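Local atomic coordinates of alkaline phosphatase D (Bacillus subtilis, PDB entry 2YEQ), a protein that hydrolyses phosphate monoesters to an alcohol and phosphate and is also described as a phosphodiesterase, with iron and calcium in its active site. Residues E309-L314 / P356-R361; W313-L318 / I363-S368; Q280-Q285 / S348-D353. One frame throughout, in Å; residues are numbered along the deposited sequence.

Contact 1. Residues E309-L314 / P356-R361. With PE5 (3,6,9,12,15,18,21,24-octaoxahexacosan-1-ol), chain E.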
loop_
_atom_site.group_PDB
_atom_site.type_symbol
_atom_site.label_atom_id
_atom_site.label_comp_id
_atom_site.label_asym_id
_atom_site.label_seq_id
_atom_site.Cartn_x
_atom_site.Cartn_y
_atom_site.Cartn_z
ATOM N N GLU A 309 10.358 -0.399 19.435
ATOM C CA GLU A 309 8.986 -0.439 19.949
ATOM C C GLU A 309 8.062 -1.234 19.024
ATOM O O GLU A 309 7.276 -2.046 19.489
ATOM C CB GLU A 309 8.401 0.961 20.093
ATOM C CG GLU A 309 8.060 1.364 21.503
ATOM C CD GLU A 309 8.968 2.471 22.007
ATOM O OE1 GLU A 309 10.207 2.265 22.021
ATOM O OE2 GLU A 309 8.445 3.548 22.368
ATOM N N GLN A 310 8.147 -0.965 17.721
ATOM C CA GLN A 310 7.307 -1.650 16.765
ATOM C C GLN A 310 7.659 -3.133 16.711
ATOM O O GLN A 310 6.775 -3.976 16.523
ATOM C CB GLN A 310 7.451 -1.046 15.389
ATOM C CG GLN A 310 6.507 -1.649 14.379
ATOM C CD GLN A 310 6.578 -0.993 13.029
ATOM O OE1 GLN A 310 7.476 -0.164 12.732
ATOM N NE2 GLN A 310 5.657 -1.358 12.185
ATOM N N GLU A 311 8.948 -3.441 16.825
ATOM C CA GLU A 311 9.390 -4.832 16.858
ATOM C C GLU A 311 8.747 -5.583 18.030
ATOM O O GLU A 311 8.228 -6.696 17.851
ATOM C CB GLU A 311 10.910 -4.913 16.938
ATOM C CG GLU A 311 11.459 -6.304 16.676
ATOM C CD GLU A 311 12.973 -6.360 16.816
ATOM O OE1 GLU A 311 13.432 -6.424 17.968
ATOM O OE2 GLU A 311 13.689 -6.360 15.785
ATOM N N GLN A 312 8.772 -4.978 19.211
ATOM C CA GLN A 312 8.240 -5.604 20.403
ATOM C C GLN A 312 6.713 -5.725 20.321
ATOM O O GLN A 312 6.133 -6.731 20.751
ATOM C CB GLN A 312 8.648 -4.838 21.663
ATOM C CG GLN A 312 8.233 -5.509 22.976
ATOM C CD GLN A 312 8.777 -6.946 23.117
ATOM O OE1 GLN A 312 8.014 -7.911 23.316
ATOM N NE2 GLN A 312 10.103 -7.090 22.993
ATOM N N TRP A 313 6.070 -4.686 19.803
ATOM C CA TRP A 313 4.634 -4.692 19.584
ATOM C C TRP A 313 4.257 -5.835 18.643
ATOM O O TRP A 313 3.300 -6.548 18.880
ATOM C CB TRP A 313 4.209 -3.319 19.027
ATOM C CG TRP A 313 2.864 -3.231 18.345
ATOM C CD1 TRP A 313 1.658 -2.946 18.924
ATOM C CD2 TRP A 313 2.609 -3.387 16.939
ATOM N NE1 TRP A 313 0.669 -2.930 17.956
ATOM C CE2 TRP A 313 1.233 -3.187 16.736
ATOM C CE3 TRP A 313 3.416 -3.644 15.834
ATOM C CZ2 TRP A 313 0.654 -3.244 15.481
ATOM C CZ3 TRP A 313 2.835 -3.701 14.600
ATOM C CH2 TRP A 313 1.461 -3.514 14.435
ATOM N N LEU A 314 5.022 -6.018 17.583
ATOM C CA LEU A 314 4.746 -7.065 16.627
ATOM C C LEU A 314 4.881 -8.444 17.264
ATOM O O LEU A 314 4.028 -9.314 17.041
ATOM C CB LEU A 314 5.682 -6.968 15.437
ATOM C CG LEU A 314 5.594 -8.059 14.381
ATOM C CD1 LEU A 314 4.169 -8.145 13.768
ATOM C CD2 LEU A 314 6.635 -7.841 13.298
ATOM N N PRO A 356 19.180 -7.848 7.186
ATOM C CA PRO A 356 19.098 -9.302 7.500
ATOM C C PRO A 356 19.002 -9.640 8.970
ATOM O O PRO A 356 18.336 -10.615 9.315
ATOM C CB PRO A 356 20.372 -9.869 6.878
ATOM C CG PRO A 356 21.349 -8.702 6.917
ATOM C CD PRO A 356 20.494 -7.497 6.618
ATOM N N ALA A 357 19.610 -8.847 9.853
ATOM C CA ALA A 357 19.501 -9.130 11.281
ATOM C C ALA A 357 18.113 -8.853 11.805
ATOM O O ALA A 357 17.581 -9.587 12.644
ATOM C CB ALA A 357 20.531 -8.332 12.095
ATOM N N GLN A 358 17.529 -7.758 11.351
ATOM C CA GLN A 358 16.146 -7.462 11.684
ATOM C C GLN A 358 15.266 -8.642 11.227
ATOM O O GLN A 358 14.383 -9.072 11.955
ATOM C CB GLN A 358 15.703 -6.175 10.983
ATOM C CG GLN A 358 14.219 -5.920 11.006
ATOM C CD GLN A 358 13.705 -5.495 12.348
ATOM O OE1 GLN A 358 13.539 -4.308 12.614
ATOM N NE2 GLN A 358 13.416 -6.459 13.205
ATOM N N ARG A 359 15.492 -9.130 10.019
ATOM C CA ARG A 359 14.666 -10.237 9.516
ATOM C C ARG A 359 14.858 -11.493 10.376
ATOM O O ARG A 359 13.883 -12.173 10.726
ATOM C CB ARG A 359 14.958 -10.538 8.058
ATOM C CG ARG A 359 13.906 -11.485 7.468
ATOM C CD ARG A 359 14.043 -11.616 6.024
ATOM N NE ARG A 359 15.391 -11.973 5.650
ATOM C CZ ARG A 359 15.909 -11.824 4.447
ATOM N NH1 ARG A 359 15.191 -11.339 3.453
ATOM N NH2 ARG A 359 17.170 -12.173 4.221
ATOM N N GLU A 360 16.105 -11.767 10.755
ATOM C CA GLU A 360 16.424 -12.887 11.652
ATOM C C GLU A 360 15.673 -12.822 12.965
ATOM O O GLU A 360 15.185 -13.853 13.451
ATOM C CB GLU A 360 17.913 -12.934 11.943
ATOM C CG GLU A 360 18.740 -13.565 10.859
ATOM C CD GLU A 360 20.190 -13.783 11.304
ATOM O OE1 GLU A 360 20.392 -14.523 12.299
ATOM O OE2 GLU A 360 21.113 -13.208 10.667
ATOM N N ARG A 361 15.554 -11.630 13.551
ATOM C CA ARG A 361 14.836 -11.495 14.808
ATOM C C ARG A 361 13.357 -11.854 14.637
ATOM O O ARG A 361 12.775 -12.525 15.496
ATOM C CB ARG A 361 14.981 -10.090 15.414
ATOM C CG ARG A 361 16.417 -9.763 15.909
ATOM C CD ARG A 361 16.438 -8.459 16.705
ATOM N NE ARG A 361 16.356 -7.239 15.874
ATOM C CZ ARG A 361 17.348 -6.708 15.154
ATOM N NH1 ARG A 361 18.530 -7.305 15.040
ATOM N NH2 ARG A 361 17.133 -5.568 14.490
HETATM C C48 PE5 E . 20.013 -15.152 3.942
HETATM C C50 PE5 E . 20.438 -13.740 4.349
HETATM O O1 PE5 E . 19.899 -12.750 3.451
HETATM C C1 PE5 E . 20.827 -12.099 2.567
HETATM C C2 PE5 E . 21.260 -10.720 3.080
HETATM O O2 PE5 E . 22.558 -10.695 3.723
HETATM O O HOH W 1 15.022 -3.946 15.648
#

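Contact 2. Residues W313-L318 / I363-S368. With PE5 (3,6,9,12,15,18,21,24-octaoxahexacosan-1-ol), chain C.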
loop_
_atom_site.group_PDB
_atom_site.type_symbol
_atom_site.label_atom_id
_atom_site.label_comp_id
_atom_site.label_asym_id
_atom_site.label_seq_id
_atom_site.Cartn_x
_atom_site.Cartn_y
_atom_site.Cartn_z
ATOM N N TRP A 313 6.070 -4.686 19.803
ATOM C CA TRP A 313 4.634 -4.692 19.584
ATOM C C TRP A 313 4.257 -5.835 18.643
ATOM O O TRP A 313 3.300 -6.548 18.880
ATOM C CB TRP A 313 4.209 -3.319 19.027
ATOM C CG TRP A 313 2.864 -3.231 18.345
ATOM C CD1 TRP A 313 1.658 -2.946 18.924
ATOM C CD2 TRP A 313 2.609 -3.387 16.939
ATOM N NE1 TRP A 313 0.669 -2.930 17.956
ATOM C CE2 TRP A 313 1.233 -3.187 16.736
ATOM C CE3 TRP A 313 3.416 -3.644 15.834
ATOM C CZ2 TRP A 313 0.654 -3.244 15.481
ATOM C CZ3 TRP A 313 2.835 -3.701 14.600
ATOM C CH2 TRP A 313 1.461 -3.514 14.435
ATOM N N LEU A 314 5.022 -6.018 17.583
ATOM C CA LEU A 314 4.746 -7.065 16.627
ATOM C C LEU A 314 4.881 -8.444 17.264
ATOM O O LEU A 314 4.028 -9.314 17.041
ATOM C CB LEU A 314 5.682 -6.968 15.437
ATOM C CG LEU A 314 5.594 -8.059 14.381
ATOM C CD1 LEU A 314 4.169 -8.145 13.768
ATOM C CD2 LEU A 314 6.635 -7.841 13.298
ATOM N N PHE A 315 5.960 -8.654 18.022
ATOM C CA PHE A 315 6.179 -9.933 18.719
ATOM C C PHE A 315 5.040 -10.222 19.708
ATOM O O PHE A 315 4.553 -11.359 19.784
ATOM C CB PHE A 315 7.538 -9.949 19.423
ATOM C CG PHE A 315 8.727 -9.956 18.488
ATOM C CD1 PHE A 315 8.574 -10.042 17.124
ATOM C CD2 PHE A 315 10.011 -9.864 19.001
ATOM C CE1 PHE A 315 9.667 -10.048 16.289
ATOM C CE2 PHE A 315 11.117 -9.884 18.172
ATOM C CZ PHE A 315 10.944 -9.968 16.819
ATOM N N ASN A 316 4.592 -9.206 20.432
ATOM C CA ASN A 316 3.447 -9.358 21.333
ATOM C C ASN A 316 2.179 -9.809 20.586
ATOM O O ASN A 316 1.438 -10.656 21.079
ATOM C CB ASN A 316 3.124 -8.061 22.068
ATOM C CG ASN A 316 4.185 -7.661 23.093
ATOM O OD1 ASN A 316 4.190 -6.519 23.578
ATOM N ND2 ASN A 316 5.069 -8.581 23.435
ATOM N N ASN A 317 1.931 -9.232 19.409
ATOM C CA ASN A 317 0.769 -9.603 18.586
ATOM C C ASN A 317 0.899 -11.003 18.009
ATOM O O ASN A 317 -0.084 -11.741 17.962
ATOM C CB ASN A 317 0.582 -8.639 17.420
ATOM C CG ASN A 317 0.267 -7.229 17.866
ATOM O OD1 ASN A 317 -0.136 -7.009 18.998
ATOM N ND2 ASN A 317 0.465 -6.260 16.965
ATOM N N LEU A 318 2.097 -11.360 17.550
ATOM C CA LEU A 318 2.320 -12.667 16.956
ATOM C C LEU A 318 2.268 -13.752 18.034
ATOM O O LEU A 318 1.772 -14.847 17.799
ATOM C CB LEU A 318 3.656 -12.730 16.216
ATOM C CG LEU A 318 3.796 -12.037 14.860
ATOM C CD1 LEU A 318 5.227 -12.140 14.351
ATOM C CD2 LEU A 318 2.822 -12.584 13.797
ATOM N N ILE A 363 12.006 -13.851 12.202
ATOM C CA ILE A 363 11.909 -15.271 11.924
ATOM C C ILE A 363 12.181 -16.107 13.179
ATOM O O ILE A 363 11.465 -17.062 13.438
ATOM C CB ILE A 363 12.813 -15.682 10.756
ATOM C CG1 ILE A 363 12.315 -15.015 9.464
ATOM C CG2 ILE A 363 12.798 -17.209 10.588
ATOM C CD1 ILE A 363 13.228 -15.183 8.278
ATOM N N ASN A 364 13.188 -15.736 13.967
ATOM C CA ASN A 364 13.498 -16.447 15.205
ATOM C C ASN A 364 12.350 -16.428 16.166
ATOM O O ASN A 364 12.070 -17.438 16.836
ATOM C CB ASN A 364 14.762 -15.895 15.902
ATOM C CG ASN A 364 16.040 -16.338 15.221
ATOM O OD1 ASN A 364 16.023 -17.195 14.349
ATOM N ND2 ASN A 364 17.163 -15.730 15.608
ATOM N N PHE A 365 11.665 -15.292 16.255
ATOM C CA PHE A 365 10.516 -15.238 17.130
ATOM C C PHE A 365 9.393 -16.167 16.619
ATOM O O PHE A 365 8.755 -16.867 17.413
ATOM C CB PHE A 365 9.984 -13.822 17.282
ATOM C CG PHE A 365 8.894 -13.724 18.277
ATOM C CD1 PHE A 365 9.180 -13.647 19.617
ATOM C CD2 PHE A 365 7.570 -13.804 17.880
ATOM C CE1 PHE A 365 8.161 -13.595 20.552
ATOM C CE2 PHE A 365 6.559 -13.761 18.790
ATOM C CZ PHE A 365 6.841 -13.662 20.138
ATOM N N ILE A 366 9.169 -16.158 15.307
ATOM C CA ILE A 366 8.126 -16.984 14.664
ATOM C C ILE A 366 8.414 -18.492 14.890
ATOM O O ILE A 366 7.513 -19.246 15.269
ATOM C CB ILE A 366 8.046 -16.675 13.162
ATOM C CG1 ILE A 366 7.346 -15.339 12.931
ATOM C CG2 ILE A 366 7.320 -17.777 12.366
ATOM C CD1 ILE A 366 7.528 -14.848 11.481
ATOM N N LYS A 367 9.664 -18.900 14.646
ATOM C CA LYS A 367 10.182 -20.229 15.009
ATOM C C LYS A 367 9.922 -20.572 16.457
ATOM O O LYS A 367 9.437 -21.651 16.746
ATOM C CB LYS A 367 11.692 -20.285 14.827
ATOM C CG LYS A 367 12.145 -20.504 13.434
ATOM C CD LYS A 367 13.653 -20.363 13.340
ATOM C CE LYS A 367 14.376 -21.493 14.051
ATOM N NZ LYS A 367 15.836 -21.328 13.894
ATOM N N SER A 368 10.264 -19.664 17.366
ATOM C CA SER A 368 10.087 -19.901 18.796
ATOM C C SER A 368 8.632 -20.201 19.183
ATOM O O SER A 368 8.381 -20.871 20.177
ATOM C CB SER A 368 10.621 -18.727 19.630
ATOM O OG SER A 368 9.604 -17.759 19.926
HETATM O O1 PE5 C . 2.718 -17.725 23.753
HETATM C C1 PE5 C . 2.732 -19.141 23.935
HETATM C C2 PE5 C . 4.056 -19.608 24.534
HETATM O O2 PE5 C . 4.860 -20.208 23.512
HETATM C C3 PE5 C . 6.076 -20.786 24.000
HETATM C C4 PE5 C . 7.090 -19.706 24.341
HETATM O O3 PE5 C . 8.348 -20.065 23.784
HETATM C C5 PE5 C . 8.985 -19.090 22.953
HETATM C C6 PE5 C . 9.634 -17.974 23.769
HETATM O O4 PE5 C . 9.018 -16.707 23.502
HETATM C C7 PE5 C . 8.387 -16.133 24.657
HETATM C C8 PE5 C . 7.922 -14.708 24.378
HETATM O O5 PE5 C . 6.497 -14.667 24.308
#

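Contact 3. Residues Q280-Q285 / S348-D353. With NA (sodium ion), chain B; PE5 (3,6,9,12,15,18,21,24-octaoxahexacosan-1-ol), chain E; EDO (1,2-ethanediol), chain L.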
loop_
_atom_site.group_PDB
_atom_site.type_symbol
_atom_site.label_atom_id
_atom_site.label_comp_id
_atom_site.label_asym_id
_atom_site.label_seq_id
_atom_site.Cartn_x
_atom_site.Cartn_y
_atom_site.Cartn_z
ATOM N N GLN A 280 9.315 4.856 8.660
ATOM C CA GLN A 280 9.389 5.984 9.593
ATOM C C GLN A 280 10.520 5.859 10.664
ATOM O O GLN A 280 10.985 6.886 11.230
ATOM C CB GLN A 280 8.047 6.166 10.282
ATOM C CG GLN A 280 7.944 7.427 11.143
ATOM C CD GLN A 280 6.568 7.656 11.702
ATOM O OE1 GLN A 280 5.582 6.943 11.365
ATOM N NE2 GLN A 280 6.465 8.649 12.547
ATOM N N TYR A 281 10.899 4.616 10.963
ATOM C CA TYR A 281 11.823 4.312 12.041
ATOM C C TYR A 281 13.076 3.585 11.583
ATOM O O TYR A 281 13.968 3.346 12.395
ATOM C CB TYR A 281 11.135 3.478 13.109
ATOM C CG TYR A 281 9.733 3.909 13.427
ATOM C CD1 TYR A 281 9.475 5.024 14.217
ATOM C CD2 TYR A 281 8.643 3.194 12.924
ATOM C CE1 TYR A 281 8.173 5.419 14.492
ATOM C CE2 TYR A 281 7.361 3.570 13.195
ATOM C CZ TYR A 281 7.110 4.681 13.978
ATOM O OH TYR A 281 5.785 5.015 14.237
ATOM N N ARG A 282 13.185 3.275 10.299
ATOM C CA ARG A 282 14.267 2.443 9.844
ATOM C C ARG A 282 15.632 3.142 9.848
ATOM O O ARG A 282 15.730 4.368 9.619
ATOM C CB ARG A 282 13.999 1.886 8.449
ATOM C CG ARG A 282 13.906 2.916 7.337
ATOM C CD ARG A 282 14.448 2.389 6.057
ATOM N NE ARG A 282 13.477 1.539 5.380
ATOM C CZ ARG A 282 13.723 0.855 4.277
ATOM N NH1 ARG A 282 14.945 0.834 3.740
ATOM N NH2 ARG A 282 12.731 0.172 3.698
ATOM N N ASP A 283 16.674 2.330 10.025
ATOM C CA ASP A 283 18.037 2.779 9.805
ATOM C C ASP A 283 18.305 2.921 8.320
ATOM O O ASP A 283 17.594 2.351 7.481
ATOM C CB ASP A 283 19.033 1.812 10.438
ATOM C CG ASP A 283 19.065 1.915 11.960
ATOM O OD1 ASP A 283 18.770 3.003 12.523
ATOM O OD2 ASP A 283 19.378 0.893 12.611
ATOM N N ASP A 284 19.359 3.671 8.008
ATOM C CA ASP A 284 19.735 4.015 6.651
ATOM C C ASP A 284 20.095 2.754 5.905
ATOM O O ASP A 284 20.630 1.800 6.503
ATOM C CB ASP A 284 20.954 4.957 6.699
ATOM C CG ASP A 284 21.144 5.777 5.449
ATOM O OD1 ASP A 284 20.240 5.862 4.553
ATOM O OD2 ASP A 284 22.269 6.346 5.361
ATOM N N GLN A 285 19.832 2.752 4.605
ATOM C CA GLN A 285 20.275 1.663 3.745
ATOM C C GLN A 285 21.824 1.547 3.711
ATOM O O GLN A 285 22.539 2.546 3.577
ATOM C CB GLN A 285 19.751 1.809 2.325
ATOM C CG GLN A 285 18.213 1.890 2.217
ATOM C CD GLN A 285 17.701 3.311 2.258
ATOM O OE1 GLN A 285 18.442 4.226 2.680
ATOM N NE2 GLN A 285 16.434 3.531 1.830
ATOM N N SER A 348 18.998 -6.335 -2.643
ATOM C CA SER A 348 18.398 -5.002 -2.564
ATOM C C SER A 348 18.606 -4.427 -1.190
ATOM O O SER A 348 18.119 -4.961 -0.200
ATOM C CB SER A 348 16.903 -5.045 -2.881
ATOM O OG SER A 348 16.281 -3.823 -2.513
ATOM N N MET A 349 19.328 -3.314 -1.110
ATOM C CA MET A 349 19.652 -2.725 0.193
ATOM C C MET A 349 18.449 -2.042 0.828
ATOM O O MET A 349 18.421 -1.801 2.036
ATOM C CB MET A 349 20.849 -1.747 0.034
ATOM C CG MET A 349 22.135 -2.459 -0.387
ATOM S SD MET A 349 22.709 -3.528 0.970
ATOM C CE MET A 349 22.400 -5.195 0.359
ATOM N N ASP A 350 17.419 -1.794 0.031
ATOM C CA ASP A 350 16.188 -1.130 0.512
ATOM C C ASP A 350 15.086 -2.105 0.959
ATOM O O ASP A 350 14.089 -1.696 1.578
ATOM C CB ASP A 350 15.654 -0.213 -0.584
ATOM C CG ASP A 350 14.570 0.727 -0.090
ATOM O OD1 ASP A 350 14.782 1.475 0.907
ATOM O OD2 ASP A 350 13.483 0.717 -0.725
ATOM N N SER A 351 15.301 -3.388 0.674
ATOM C CA SER A 351 14.388 -4.481 1.046
ATOM C C SER A 351 14.842 -5.173 2.328
ATOM O O SER A 351 15.831 -4.764 2.934
ATOM C CB SER A 351 14.323 -5.507 -0.096
ATOM O OG SER A 351 13.889 -4.884 -1.296
ATOM N N TRP A 352 14.117 -6.213 2.763
ATOM C CA TRP A 352 14.481 -6.914 3.990
ATOM C C TRP A 352 15.871 -7.600 3.884
ATOM O O TRP A 352 16.564 -7.710 4.900
ATOM C CB TRP A 352 13.433 -7.939 4.418
ATOM C CG TRP A 352 12.174 -7.378 4.997
ATOM C CD1 TRP A 352 11.142 -6.812 4.298
ATOM C CD2 TRP A 352 11.802 -7.330 6.355
ATOM N NE1 TRP A 352 10.159 -6.431 5.141
ATOM C CE2 TRP A 352 10.542 -6.723 6.417
ATOM C CE3 TRP A 352 12.418 -7.730 7.550
ATOM C CZ2 TRP A 352 9.869 -6.542 7.603
ATOM C CZ3 TRP A 352 11.764 -7.550 8.702
ATOM C CH2 TRP A 352 10.495 -6.958 8.739
ATOM N N ASP A 353 16.292 -7.995 2.685
ATOM C CA ASP A 353 17.645 -8.519 2.483
ATOM C C ASP A 353 18.740 -7.483 2.902
ATOM O O ASP A 353 19.887 -7.868 3.164
ATOM C CB ASP A 353 17.896 -8.871 1.027
ATOM C CG ASP A 353 17.369 -10.277 0.619
ATOM O OD1 ASP A 353 17.321 -11.207 1.463
ATOM O OD2 ASP A 353 17.028 -10.410 -0.578
HETATM NA NA NA B . 19.750 6.224 2.409
HETATM C C48 PE5 E . 20.013 -15.152 3.942
HETATM C C50 PE5 E . 20.438 -13.740 4.349
HETATM O O1 PE5 E . 19.899 -12.750 3.451
HETATM C C1 PE5 E . 20.827 -12.099 2.567
HETATM C C2 PE5 E . 21.260 -10.720 3.080
HETATM O O2 PE5 E . 22.558 -10.695 3.723
HETATM C C1 EDO L . 22.401 1.941 9.099
HETATM O O1 EDO L . 23.112 1.662 7.887
HETATM C C2 EDO L . 22.374 3.430 9.374
HETATM O O2 EDO L . 21.361 3.766 10.292
HETATM O O HOH W 2 21.640 4.898 2.059
HETATM O O HOH W 3 20.813 8.199 1.961
HETATM O O HOH W 4 17.851 7.424 2.618
HETATM O O HOH W 5 19.130 5.956 0.185
#

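Contact 1. Residues E309-L314 / P356-R361
The carboxylate of E311 meets the R361 guanidinium at its edge, near the guanidinium plane, whereas one face of that group lies against its own helix: A357 O and Q358 CA sit above it, both displaced toward the rim, A357 O at a height of 3.4 Å. Carboxylate and guanidinium are clearly inclined to each other, and the carboxylate and the Q358 amide are almost perpendicular (85°). The pairing is therefore not a coplanar two-pronged one, and it runs through a single oxygen, E311 OE2.

R361 NE reaches E311 OE2 on its syn side at 2.8 Å, in a nearly straight bond (N-H...O 165°) that is also a salt bridge. Q358 NE2 comes from the other direction, onto the anti lone pair of E311 OE2, at 2.6 Å; this bond is bent, and the oxygen is tilted from the amide plane. A water joins them, donating to E311 OE2 at 2.8 Å and accepting from R361 NH2 at 2.9 Å. E311 is carried there by an extended chain, its CG anti to the backbone N (chi1 -168°), which lets it span helices whose nearest CA atoms, those of E311 and R361, are 8.8 Å apart.

Second-shell bonds fix the donors. Q358 OE1 accepts from L305 N, L306 N and T304 OG1, and R361 gives NH1 to P301 O and NH2 to R303 O, so the loop ahead of helix 308-320 sets the rotation of both groups.

The result is a polar bridge between helices 308-320 and 356-368 in a buried place. With the guanidinium, the amide and the water all converging on OE2, its negative charge is probably well compensated, which is consistent with E311 remaining ionised there.

Contact 2. Residues W313-L318 / I363-S368
F315 and F365 lie flat against each other and slide past in opposite directions, so that each ring covers the root of the other. Their planes are within 1° of parallel, with centroids 4.5 Å apart, an offset stack. The offset is filled reciprocally: F315 CB sits over the centre of the F365 ring, 3.8 Å from its centroid, and F365 CB lies 3.9 Å from the centroid of the F315 ring, giving two CH-pi contacts. The offset leaves a step beside each ring, and the bump made by each methylene fills it, resting on the near face of the partner ring.

Different first torsions make this possible. F365 has CG anti to its own backbone N (chi1 -174°) and reaches across to helix 308-320, far enough for its CZ to come within 3.3 Å of F315 O. F315 instead carries CG anti to its carbonyl carbon, which turns its ring back toward the N-terminal side of its helix, flat against F365.

One turn on, L318 CB fits against the edge of the F365 ring, 4.0 Å from CE2. Deeper in, L318 CD1 meets I366 CG1 at 4.1 Å, while L318 also packs on N274 and N326 of the sheet beneath. On the far face of the F365 ring sits S368 OG, near the rim and tied to F365 O by a 2.8 Å hydrogen bond, and a bound polyether molecule touches the ring edge through its C8.

The two helices run nearly parallel, their axes 21° apart over these segments, and the large rings account for most of the filling between them. Between the segments the joint rests on dispersion and CH-pi attraction. The contact is thus apolar and depends mainly on shape: aromatic on the partly exposed side, aliphatic toward the sheet.

Contact 3. Residues Q280-Q285 / S348-D353
D350 is gripped at two oxygens by the 280-285 loop. D350 OD1 forms a salt bridge with R282 NH1 at 2.9 Å and accepts from Q285 NE2 at 2.8 Å in an almost straight bond (176°), met on the anti side but tilted 32° out of the carboxylate plane. The main-chain D350 O takes R282 NH2 at 3.1 Å, in the guanidinium plane, and a weak bond from R282 NH1. R279 adds a further salt bridge to OD1.

Outward, R282 NE is held by T278 O, and Q285 NE2 also reaches N216 O. The other end of the Q285 amide, OE1, binds sodium at 2.4 Å beside D284 OD1 at 2.2 Å; four waters bring the metal to six ligands. Sodium thus helps fix the amide whose NE2 meets D350, a side chain about 5 Å from a bound calcium ion. N216 itself belongs to a calcium site.

A type I turn from S348 to S351 presents D350. The turn follows strand 347-348 and leads into helix 356-368, whose Q358 and R359 pack against W352; the opposing loop lies between strands 271-275 and 291-292, the latter touched by M349 through K292.

Overall arrangement
Contacts 1 and 2 join the same two helices, 308-320 and 356-368, at successive levels, with centres about 8 Å apart; R361 O touches F315 CZ where they meet. Contact 1 is buried and polar, whereas contact 2, further from the chain centre, is partly buried and apolar. Contact 3 is also buried but joins loops, lies closest to the chain centre (about 17 Å) and adds metal ligation to charge pairing. It connects to contact 1 through the R359-D353 salt bridge and W352, yet does not touch contact 2. Chemistry thus shifts from ring stacking at the far end of the helix pair to ionic networks nearer the metals.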